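Local coordinates for Lic11098 (Leptospira interrogans serogroup Icterohaemorrhagiae serovar copenhageni, PDB 4U08), which is of unknown function but, as a calcium- and zinc-binding leucine-rich repeat protein of a pathogen, is probably a virulence factor that recognises other molecules, at residues D130-Q135 with L151-Q156; E161-D166 with G178-L183; Q204-L209 with Q227-L232. One frame throughout, in Å; residues are numbered along the deposited sequence.

Interaction 1: residues D130-Q135 with L151-Q156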
loop_
_atom_site.group_PDB
_atom_site.type_symbol
_atom_site.label_atom_id
_atom_site.label_comp_id
_atom_site.label_asym_id
_atom_site.label_seq_id
_atom_site.Cartn_x
_atom_site.Cartn_y
_atom_site.Cartn_z
ATOM N N ASP A 130 1.008 -5.108 27.064
ATOM C CA ASP A 130 1.100 -6.589 27.013
ATOM C C ASP A 130 1.150 -7.148 25.574
ATOM O O ASP A 130 1.485 -8.309 25.368
ATOM C CB ASP A 130 -0.093 -7.200 27.746
ATOM C CG ASP A 130 -0.195 -6.683 29.169
ATOM O OD1 ASP A 130 -0.643 -5.508 29.351
ATOM O OD2 ASP A 130 0.260 -7.399 30.089
ATOM N N ILE A 131 0.867 -6.289 24.586
ATOM C CA ILE A 131 0.933 -6.607 23.161
ATOM C C ILE A 131 2.366 -6.987 22.779
ATOM O O ILE A 131 2.543 -7.815 21.897
ATOM C CB ILE A 131 0.322 -5.439 22.335
ATOM C CG1 ILE A 131 -0.374 -5.953 21.080
ATOM C CG2 ILE A 131 1.306 -4.300 22.027
ATOM C CD1 ILE A 131 -1.848 -6.198 21.318
ATOM N N GLU A 132 3.370 -6.471 23.525
ATOM C CA GLU A 132 4.793 -6.748 23.325
ATOM C C GLU A 132 5.158 -8.219 23.542
ATOM O O GLU A 132 6.218 -8.629 23.105
ATOM C CB GLU A 132 5.678 -5.822 24.194
ATOM C CG GLU A 132 5.699 -6.153 25.687
ATOM C CD GLU A 132 6.488 -5.213 26.582
ATOM O OE1 GLU A 132 7.442 -4.562 26.093
ATOM O OE2 GLU A 132 6.161 -5.144 27.790
ATOM N N GLN A 133 4.301 -8.991 24.206
ATOM C CA GLN A 133 4.536 -10.416 24.453
ATOM C C GLN A 133 4.172 -11.291 23.247
ATOM O O GLN A 133 4.483 -12.479 23.258
ATOM C CB GLN A 133 3.778 -10.887 25.707
ATOM C CG GLN A 133 4.328 -10.331 27.042
ATOM C CD GLN A 133 5.750 -10.722 27.374
ATOM O OE1 GLN A 133 6.713 -10.278 26.735
ATOM N NE2 GLN A 133 5.913 -11.483 28.448
ATOM N N LEU A 134 3.494 -10.724 22.222
ATOM C CA LEU A 134 3.060 -11.470 21.023
ATOM C C LEU A 134 4.254 -11.656 20.072
ATOM O O LEU A 134 4.327 -11.050 18.999
ATOM C CB LEU A 134 1.881 -10.762 20.348
ATOM C CG LEU A 134 0.622 -10.571 21.199
ATOM C CD1 LEU A 134 -0.403 -9.734 20.470
ATOM C CD2 LEU A 134 0.012 -11.915 21.622
ATOM N N GLN A 135 5.207 -12.497 20.493
ATOM C CA GLN A 135 6.454 -12.684 19.758
ATOM C C GLN A 135 6.340 -13.620 18.557
ATOM O O GLN A 135 7.295 -13.727 17.794
ATOM C CB GLN A 135 7.587 -13.085 20.691
ATOM C CG GLN A 135 7.994 -11.932 21.636
ATOM C CD GLN A 135 8.513 -10.733 20.897
ATOM O OE1 GLN A 135 9.332 -10.843 19.977
ATOM N NE2 GLN A 135 7.981 -9.562 21.224
ATOM N N LEU A 151 1.481 3.241 20.484
ATOM C CA LEU A 151 2.393 2.903 21.588
ATOM C C LEU A 151 3.734 2.395 21.076
ATOM O O LEU A 151 3.766 1.687 20.068
ATOM C CB LEU A 151 1.720 1.929 22.590
ATOM C CG LEU A 151 1.625 0.427 22.296
ATOM C CD1 LEU A 151 1.078 -0.317 23.522
ATOM C CD2 LEU A 151 0.728 0.120 21.082
ATOM N N LYS A 152 4.840 2.780 21.741
ATOM C CA LYS A 152 6.181 2.393 21.283
ATOM C C LYS A 152 6.432 0.887 21.381
ATOM O O LYS A 152 7.317 0.400 20.680
ATOM C CB LYS A 152 7.290 3.217 21.977
ATOM C CG LYS A 152 7.372 2.976 23.469
ATOM C CD LYS A 152 8.419 3.884 24.106
ATOM C CE LYS A 152 8.384 3.842 25.602
ATOM N NZ LYS A 152 8.307 2.453 26.106
ATOM N N GLU A 153 5.629 0.161 22.192
ATOM C CA GLU A 153 5.689 -1.295 22.421
ATOM C C GLU A 153 5.468 -2.068 21.130
ATOM O O GLU A 153 5.797 -3.255 21.068
ATOM C CB GLU A 153 4.632 -1.756 23.454
ATOM C CG GLU A 153 4.947 -1.417 24.916
ATOM C CD GLU A 153 5.216 0.041 25.267
ATOM O OE1 GLU A 153 6.192 0.291 26.010
ATOM O OE2 GLU A 153 4.523 0.936 24.731
ATOM N N ILE A 154 4.872 -1.410 20.123
ATOM C CA ILE A 154 4.648 -1.980 18.793
ATOM C C ILE A 154 5.993 -2.389 18.155
ATOM O O ILE A 154 6.068 -3.430 17.495
ATOM C CB ILE A 154 3.819 -1.002 17.899
ATOM C CG1 ILE A 154 3.050 -1.759 16.842
ATOM C CG2 ILE A 154 4.642 0.165 17.297
ATOM C CD1 ILE A 154 1.612 -1.844 17.202
ATOM N N GLY A 155 7.019 -1.574 18.382
ATOM C CA GLY A 155 8.362 -1.801 17.868
ATOM C C GLY A 155 9.025 -3.044 18.432
ATOM O O GLY A 155 10.019 -3.511 17.872
ATOM N N GLN A 156 8.452 -3.622 19.508
ATOM C CA GLN A 156 8.993 -4.830 20.166
ATOM C C GLN A 156 8.610 -6.131 19.450
ATOM O O GLN A 156 9.159 -7.182 19.781
ATOM C CB GLN A 156 8.535 -4.901 21.654
ATOM C CG GLN A 156 9.042 -3.757 22.553
ATOM C CD GLN A 156 10.404 -3.988 23.201
ATOM O OE1 GLN A 156 10.686 -3.471 24.288
ATOM N NE2 GLN A 156 11.300 -4.722 22.559
#
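Glu132 and Gln156 bring the two 3-10 turns closest together, their CA atoms 5.6 Å apart. The turn at 130-133 is held by the bond from Gln133 N to Asp130 O, and the one at 152-156 by those from Gly155 N to Lys152 O and from Gln156 N to Glu153 O. One side-chain amide joins them. Gln135 NE2 donates to Gln156 O at 3.0 Å and to its own segment's Glu132 O at 2.7 Å, with both acceptors close to the amide plane, which leaves little freedom for the group to twist. The cross-segment bond is nearly straight at hydrogen (168°), although the donor stands 47° out of the Gln156 carbonyl plane and so is not on a lone pair. A bend at chi2 (-62°) folds the Gln135 chain back to reach both carbonyls. Each coil of a leucine-rich repeat solenoid here advances by 23 residues, and the bond recurs at that spacing: Gln133 O accepts from Gln112 NE2, just as Gln156 O does from Gln135. On the outer surface the Glu132 and Gln156 side chains run alongside each other in the same direction, touching CB to CB at 3.9 Å, with carboxylate and amide planes strongly inclined. Glu132 CB also lies against Glu153 O. The carboxylates of Glu132 and Glu153 keep apart, OE1 to OE1 being 5.0 Å, and Lys152 NZ at 3.0 Å from Glu153 OE1 probably tempers that like-charge approach. Inward, the contact turns apolar: the CG2 branch of Ile131 meets Leu151 CD1 at 4.3 Å and Glu153 CB at 4.4 Å. Ile131 also rests on Ile108, the equivalent isoleucine of the preceding coil.

Interaction 2: residues E161-D166 with G178-L183. With CA (calcium ion), chain H.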
loop_
_atom_site.group_PDB
_atom_site.type_symbol
_atom_site.label_atom_id
_atom_site.label_comp_id
_atom_site.label_asym_id
_atom_site.label_seq_id
_atom_site.Cartn_x
_atom_site.Cartn_y
_atom_site.Cartn_z
ATOM N N GLU A 161 5.671 -8.895 10.268
ATOM C CA GLU A 161 5.922 -8.774 8.828
ATOM C C GLU A 161 4.998 -7.771 8.166
ATOM O O GLU A 161 5.420 -7.137 7.210
ATOM C CB GLU A 161 5.779 -10.140 8.151
ATOM C CG GLU A 161 6.991 -11.023 8.383
ATOM C CD GLU A 161 6.845 -12.467 7.948
ATOM O OE1 GLU A 161 7.629 -13.305 8.447
ATOM O OE2 GLU A 161 5.937 -12.770 7.139
ATOM N N SER A 162 3.740 -7.650 8.627
ATOM C CA SER A 162 2.795 -6.689 8.068
ATOM C C SER A 162 2.123 -5.939 9.197
ATOM O O SER A 162 1.579 -6.561 10.119
ATOM C CB SER A 162 1.724 -7.354 7.207
ATOM O OG SER A 162 2.259 -8.214 6.218
ATOM N N LEU A 163 2.127 -4.608 9.090
ATOM C CA LEU A 163 1.515 -3.709 10.066
ATOM C C LEU A 163 0.618 -2.728 9.320
ATOM O O LEU A 163 1.103 -1.970 8.472
ATOM C CB LEU A 163 2.615 -2.964 10.851
ATOM C CG LEU A 163 2.144 -1.920 11.873
ATOM C CD1 LEU A 163 1.201 -2.555 12.944
ATOM C CD2 LEU A 163 3.330 -1.253 12.525
ATOM N N GLY A 164 -0.673 -2.788 9.606
ATOM C CA GLY A 164 -1.659 -1.906 9.002
ATOM C C GLY A 164 -2.109 -0.853 9.994
ATOM O O GLY A 164 -2.690 -1.186 11.024
ATOM N N LEU A 165 -1.834 0.411 9.708
ATOM C CA LEU A 165 -2.207 1.537 10.571
ATOM C C LEU A 165 -2.908 2.630 9.779
ATOM O O LEU A 165 -2.978 3.770 10.218
ATOM C CB LEU A 165 -0.960 2.093 11.270
ATOM C CG LEU A 165 -0.478 1.298 12.485
ATOM C CD1 LEU A 165 0.929 1.694 12.826
ATOM C CD2 LEU A 165 -1.404 1.535 13.675
ATOM N N ASP A 166 -3.448 2.265 8.607
ATOM C CA ASP A 166 -4.115 3.200 7.711
ATOM C C ASP A 166 -5.412 3.749 8.329
ATOM O O ASP A 166 -6.072 3.053 9.108
ATOM C CB ASP A 166 -4.436 2.489 6.379
ATOM C CG ASP A 166 -5.355 1.292 6.578
ATOM O OD1 ASP A 166 -4.848 0.212 7.000
ATOM O OD2 ASP A 166 -6.585 1.454 6.395
ATOM N N GLY A 178 11.372 1.659 14.108
ATOM C CA GLY A 178 12.606 1.236 13.442
ATOM C C GLY A 178 13.182 -0.073 13.944
ATOM O O GLY A 178 14.076 -0.624 13.304
ATOM N N GLN A 179 12.659 -0.614 15.056
ATOM C CA GLN A 179 13.138 -1.903 15.573
ATOM C C GLN A 179 12.428 -3.120 14.947
ATOM O O GLN A 179 12.791 -4.265 15.243
ATOM C CB GLN A 179 13.076 -1.923 17.118
ATOM C CG GLN A 179 13.926 -0.827 17.787
ATOM C CD GLN A 179 15.407 -0.787 17.425
ATOM O OE1 GLN A 179 16.089 0.223 17.664
ATOM N NE2 GLN A 179 15.956 -1.864 16.850
ATOM N N LEU A 180 11.453 -2.887 14.051
ATOM C CA LEU A 180 10.706 -3.967 13.375
ATOM C C LEU A 180 11.550 -4.491 12.194
ATOM O O LEU A 180 11.266 -4.221 11.033
ATOM C CB LEU A 180 9.313 -3.501 12.944
ATOM C CG LEU A 180 8.379 -3.057 14.079
ATOM C CD1 LEU A 180 7.097 -2.447 13.526
ATOM C CD2 LEU A 180 8.063 -4.207 15.012
ATOM N N ARG A 181 12.610 -5.228 12.525
ATOM C CA ARG A 181 13.606 -5.702 11.562
ATOM C C ARG A 181 13.093 -6.726 10.553
ATOM O O ARG A 181 13.696 -6.854 9.490
ATOM C CB ARG A 181 14.856 -6.215 12.288
ATOM C CG ARG A 181 15.905 -5.112 12.448
ATOM C CD ARG A 181 16.931 -5.396 13.543
ATOM N NE ARG A 181 17.675 -6.642 13.325
ATOM C CZ ARG A 181 18.821 -6.732 12.657
ATOM N NH1 ARG A 181 19.379 -5.648 12.131
ATOM N NH2 ARG A 181 19.419 -7.908 12.511
ATOM N N ASN A 182 11.972 -7.396 10.848
ATOM C CA ASN A 182 11.358 -8.329 9.930
ATOM C C ASN A 182 10.196 -7.728 9.152
ATOM O O ASN A 182 9.577 -8.433 8.368
ATOM C CB ASN A 182 10.935 -9.605 10.655
ATOM C CG ASN A 182 12.103 -10.514 10.963
ATOM O OD1 ASN A 182 12.886 -10.891 10.082
ATOM N ND2 ASN A 182 12.283 -10.846 12.231
ATOM N N LEU A 183 9.866 -6.434 9.380
ATOM C CA LEU A 183 8.716 -5.818 8.708
ATOM C C LEU A 183 8.901 -5.763 7.194
ATOM O O LEU A 183 9.946 -5.328 6.721
ATOM C CB LEU A 183 8.398 -4.414 9.291
ATOM C CG LEU A 183 6.969 -3.877 9.058
ATOM C CD1 LEU A 183 5.911 -4.664 9.844
ATOM C CD2 LEU A 183 6.878 -2.400 9.410
HETATM CA CA CA H . 6.190 -12.975 4.563
HETATM O O HOH W 1 6.531 -12.377 2.025
#
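Glu161 OE2 binds the calcium ion at 2.6 Å, while CG of the same side chain passes 3.7 Å from Asn182 O across the contact. Only OE2 of this carboxylate coordinates the ion; Glu161 OE1 stays 4.2 Å from the metal. The chain is extended beyond CG (chi2 170°), carrying the carboxylate outward to an ion that also holds water 1 and OE1 of Glu184, the equivalent residue 23 positions on, in the next coil.

Behind the carboxylate, leucine methyls make the contact: Leu183 CD1 lies against the backbone carbonyl, 3.6 Å from Glu161 O, and 3.8 Å from Leu163 CB; with CG anti to the backbone nitrogen (chi1 -159°), the Leu183 branch lies along the start of strand 162-164. Leu180 crosses Leu163 at about a right angle, and their methyls, Leu180 CD1 and Leu163 CD2, stand 4.1 Å apart. A type I turn from Leu180 to Leu183, closed by Leu183 N on Leu180 O at 3.1 Å, sets these two leucines on the same apolar side. Leu163 and Leu165 belong to the LxLxxN signature of leucine-rich repeats, and Leu165 O receives ND2 of both Asn168 and Asn191, as in the asparagine ladder of this fold. Asn182 in turn sends ND2 to Gln158 O.

No hydrogen bond spans the two segments, so their fit rests on van der Waals packing, chiefly of leucines. The metal, by contrast, sits at the outer end of Glu161, where its charge probably offsets the mutual repulsion of two neighbouring glutamates.

Interaction 3: residues Q204-L209 with Q227-L232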
loop_
_atom_site.group_PDB
_atom_site.type_symbol
_atom_site.label_atom_id
_atom_site.label_comp_id
_atom_site.label_asym_id
_atom_site.label_seq_id
_atom_site.Cartn_x
_atom_site.Cartn_y
_atom_site.Cartn_z
ATOM N N GLN A 204 15.147 -2.709 7.421
ATOM C CA GLN A 204 15.938 -3.392 6.388
ATOM C C GLN A 204 15.174 -4.411 5.561
ATOM O O GLN A 204 15.591 -4.673 4.446
ATOM C CB GLN A 204 17.209 -4.021 6.985
ATOM C CG GLN A 204 18.165 -3.002 7.610
ATOM C CD GLN A 204 18.651 -1.961 6.629
ATOM O OE1 GLN A 204 19.515 -2.219 5.791
ATOM N NE2 GLN A 204 18.105 -0.757 6.714
ATOM N N ASN A 205 14.074 -4.990 6.068
ATOM C CA ASN A 205 13.310 -5.960 5.301
ATOM C C ASN A 205 12.097 -5.361 4.588
ATOM O O ASN A 205 11.410 -6.074 3.870
ATOM C CB ASN A 205 12.898 -7.156 6.173
ATOM C CG ASN A 205 13.947 -8.234 6.250
ATOM O OD1 ASN A 205 15.129 -8.020 5.969
ATOM N ND2 ASN A 205 13.526 -9.420 6.631
ATOM N N LEU A 206 11.832 -4.054 4.783
ATOM C CA LEU A 206 10.651 -3.392 4.215
ATOM C C LEU A 206 10.638 -3.434 2.703
ATOM O O LEU A 206 11.593 -3.009 2.072
ATOM C CB LEU A 206 10.495 -1.955 4.710
ATOM C CG LEU A 206 9.109 -1.339 4.535
ATOM C CD1 LEU A 206 8.092 -2.007 5.521
ATOM C CD2 LEU A 206 9.167 0.193 4.830
ATOM N N GLN A 207 9.558 -3.960 2.152
ATOM C CA GLN A 207 9.373 -4.085 0.711
ATOM C C GLN A 207 8.317 -3.126 0.198
ATOM O O GLN A 207 8.393 -2.700 -0.953
ATOM C CB GLN A 207 8.962 -5.517 0.357
ATOM C CG GLN A 207 10.058 -6.553 0.623
ATOM C CD GLN A 207 9.495 -7.964 0.673
ATOM O OE1 GLN A 207 9.953 -8.798 1.446
ATOM N NE2 GLN A 207 8.486 -8.274 -0.120
ATOM N N ILE A 208 7.270 -2.878 0.998
ATOM C CA ILE A 208 6.136 -2.032 0.613
ATOM C C ILE A 208 5.862 -0.987 1.698
ATOM O O ILE A 208 5.635 -1.336 2.853
ATOM C CB ILE A 208 4.856 -2.884 0.349
ATOM C CG1 ILE A 208 5.096 -4.097 -0.607
ATOM C CG2 ILE A 208 3.689 -2.018 -0.121
ATOM C CD1 ILE A 208 5.591 -3.947 -1.966
ATOM N N LEU A 209 5.821 0.283 1.304
ATOM C CA LEU A 209 5.539 1.391 2.208
ATOM C C LEU A 209 4.417 2.243 1.610
ATOM O O LEU A 209 4.622 2.883 0.574
ATOM C CB LEU A 209 6.835 2.221 2.443
ATOM C CG LEU A 209 6.765 3.480 3.365
ATOM C CD1 LEU A 209 6.103 3.159 4.736
ATOM C CD2 LEU A 209 8.149 4.062 3.600
ATOM N N GLN A 227 17.020 -0.836 1.805
ATOM C CA GLN A 227 17.651 -1.658 0.770
ATOM C C GLN A 227 16.726 -2.688 0.109
ATOM O O GLN A 227 16.988 -3.046 -1.030
ATOM C CB GLN A 227 18.941 -2.333 1.290
ATOM C CG GLN A 227 18.743 -3.246 2.507
ATOM C CD GLN A 227 19.975 -4.090 2.757
ATOM O OE1 GLN A 227 20.452 -4.820 1.876
ATOM N NE2 GLN A 227 20.534 -3.993 3.956
ATOM N N ASN A 228 15.652 -3.129 0.777
ATOM C CA ASN A 228 14.728 -4.100 0.197
ATOM C C ASN A 228 13.440 -3.498 -0.364
ATOM O O ASN A 228 12.608 -4.237 -0.911
ATOM C CB ASN A 228 14.412 -5.213 1.229
ATOM C CG ASN A 228 15.593 -6.138 1.475
ATOM O OD1 ASN A 228 16.516 -6.238 0.678
ATOM N ND2 ASN A 228 15.552 -6.905 2.534
ATOM N N LEU A 229 13.282 -2.165 -0.258
ATOM C CA LEU A 229 12.067 -1.483 -0.712
ATOM C C LEU A 229 11.811 -1.662 -2.214
ATOM O O LEU A 229 12.701 -1.404 -3.012
ATOM C CB LEU A 229 12.087 0.023 -0.347
ATOM C CG LEU A 229 10.714 0.738 -0.361
ATOM C CD1 LEU A 229 9.793 0.235 0.762
ATOM C CD2 LEU A 229 10.890 2.246 -0.207
ATOM N N GLN A 230 10.604 -2.100 -2.559
ATOM C CA GLN A 230 10.148 -2.347 -3.935
ATOM C C GLN A 230 9.084 -1.369 -4.355
ATOM O O GLN A 230 9.026 -0.992 -5.527
ATOM C CB GLN A 230 9.614 -3.775 -4.061
ATOM C CG GLN A 230 10.710 -4.845 -4.000
ATOM C CD GLN A 230 10.168 -6.224 -3.673
ATOM O OE1 GLN A 230 9.116 -6.643 -4.152
ATOM N NE2 GLN A 230 10.882 -6.965 -2.835
ATOM N N LYS A 231 8.197 -0.986 -3.430
ATOM C CA LYS A 231 7.100 -0.079 -3.747
ATOM C C LYS A 231 7.032 1.037 -2.706
ATOM O O LYS A 231 6.923 0.771 -1.505
ATOM C CB LYS A 231 5.743 -0.816 -3.803
ATOM C CG LYS A 231 5.645 -1.834 -4.943
ATOM C CD LYS A 231 4.272 -2.467 -4.966
ATOM C CE LYS A 231 4.229 -3.604 -5.951
ATOM N NZ LYS A 231 3.300 -4.668 -5.494
ATOM N N LEU A 232 7.070 2.289 -3.186
ATOM C CA LEU A 232 6.984 3.465 -2.339
ATOM C C LEU A 232 5.813 4.308 -2.842
ATOM O O LEU A 232 5.904 4.899 -3.927
ATOM C CB LEU A 232 8.331 4.226 -2.365
ATOM C CG LEU A 232 8.441 5.530 -1.523
ATOM C CD1 LEU A 232 7.990 5.305 -0.059
ATOM C CD2 LEU A 232 9.856 6.080 -1.559
HETATM O O HOH W 2 14.081 -2.099 3.019
#
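Gln207 O is the hub of the tight part: it accepts from Gln230 N at 2.8 Å and from Lys231 N at 3.0 Å, the latter meeting it almost head-on (C=O...N 164°). Leu209 N then returns a bond to Lys231 O at 3.1 Å, which fixes the parallel pairing of Ile208 with Lys231 and of Leu209 with Leu232. Beneath these strands the leucines lie in matched rows, Leu206 side by side with Leu229 and Leu209 with Leu232; Leu229 CD1 also reaches diagonally to Leu209 CB, at 3.9 Å. Stacking of equivalent residues, here 23 positions apart, is the hallmark of a leucine-rich repeat solenoid, whose parallel strands line the concave face and whose leucines fill the interior. On the concave face itself, Ile208 turns CD1 over the aliphatic part of Lys231, 3.6 Å from its CD; a bent chi2 (-59°) carries the methyl there. Beside them Gln207 and Gln230 run in the same direction with amide planes nearly parallel.

Toward the preceding turns the backbones part, and CA of Gln204 is 6.1 Å from CA of Gln227. Here water 2 spans the gap between Leu206 O and Asn228 N, accepting from the latter at 2.9 Å and probably donating to the former. At the solvent side, where Gln227 is exposed, its NE2 reaches Gln204 OE1 at 2.7 Å along a nearly straight N-H (174°). The two side chains cross at about a right angle, and Gln204 NE2 is separately held by Gln225 O.

Following the chain from its N terminus, interaction 1 closes a loop that contains strand 139-141, joining the turn before that strand to the one after it. Interaction 2 closes almost one turn of the solenoid, bringing the approach to strand 185-187 beside the start of strand 162-164. Interaction 3 closes a one-coil loop of 17 intervening residues between the strand regions around 208-210 and 231-233. The three follow in series; none nests within or crosses another. Spatially they also form a row: interaction 1 touches interaction 2 where Ile154 and Gly155 meet Leu180, and interaction 2 touches interaction 3 where Arg181 and Leu183 meet Asn205. Together they tie the turns, interior and parallel strands of the solenoid.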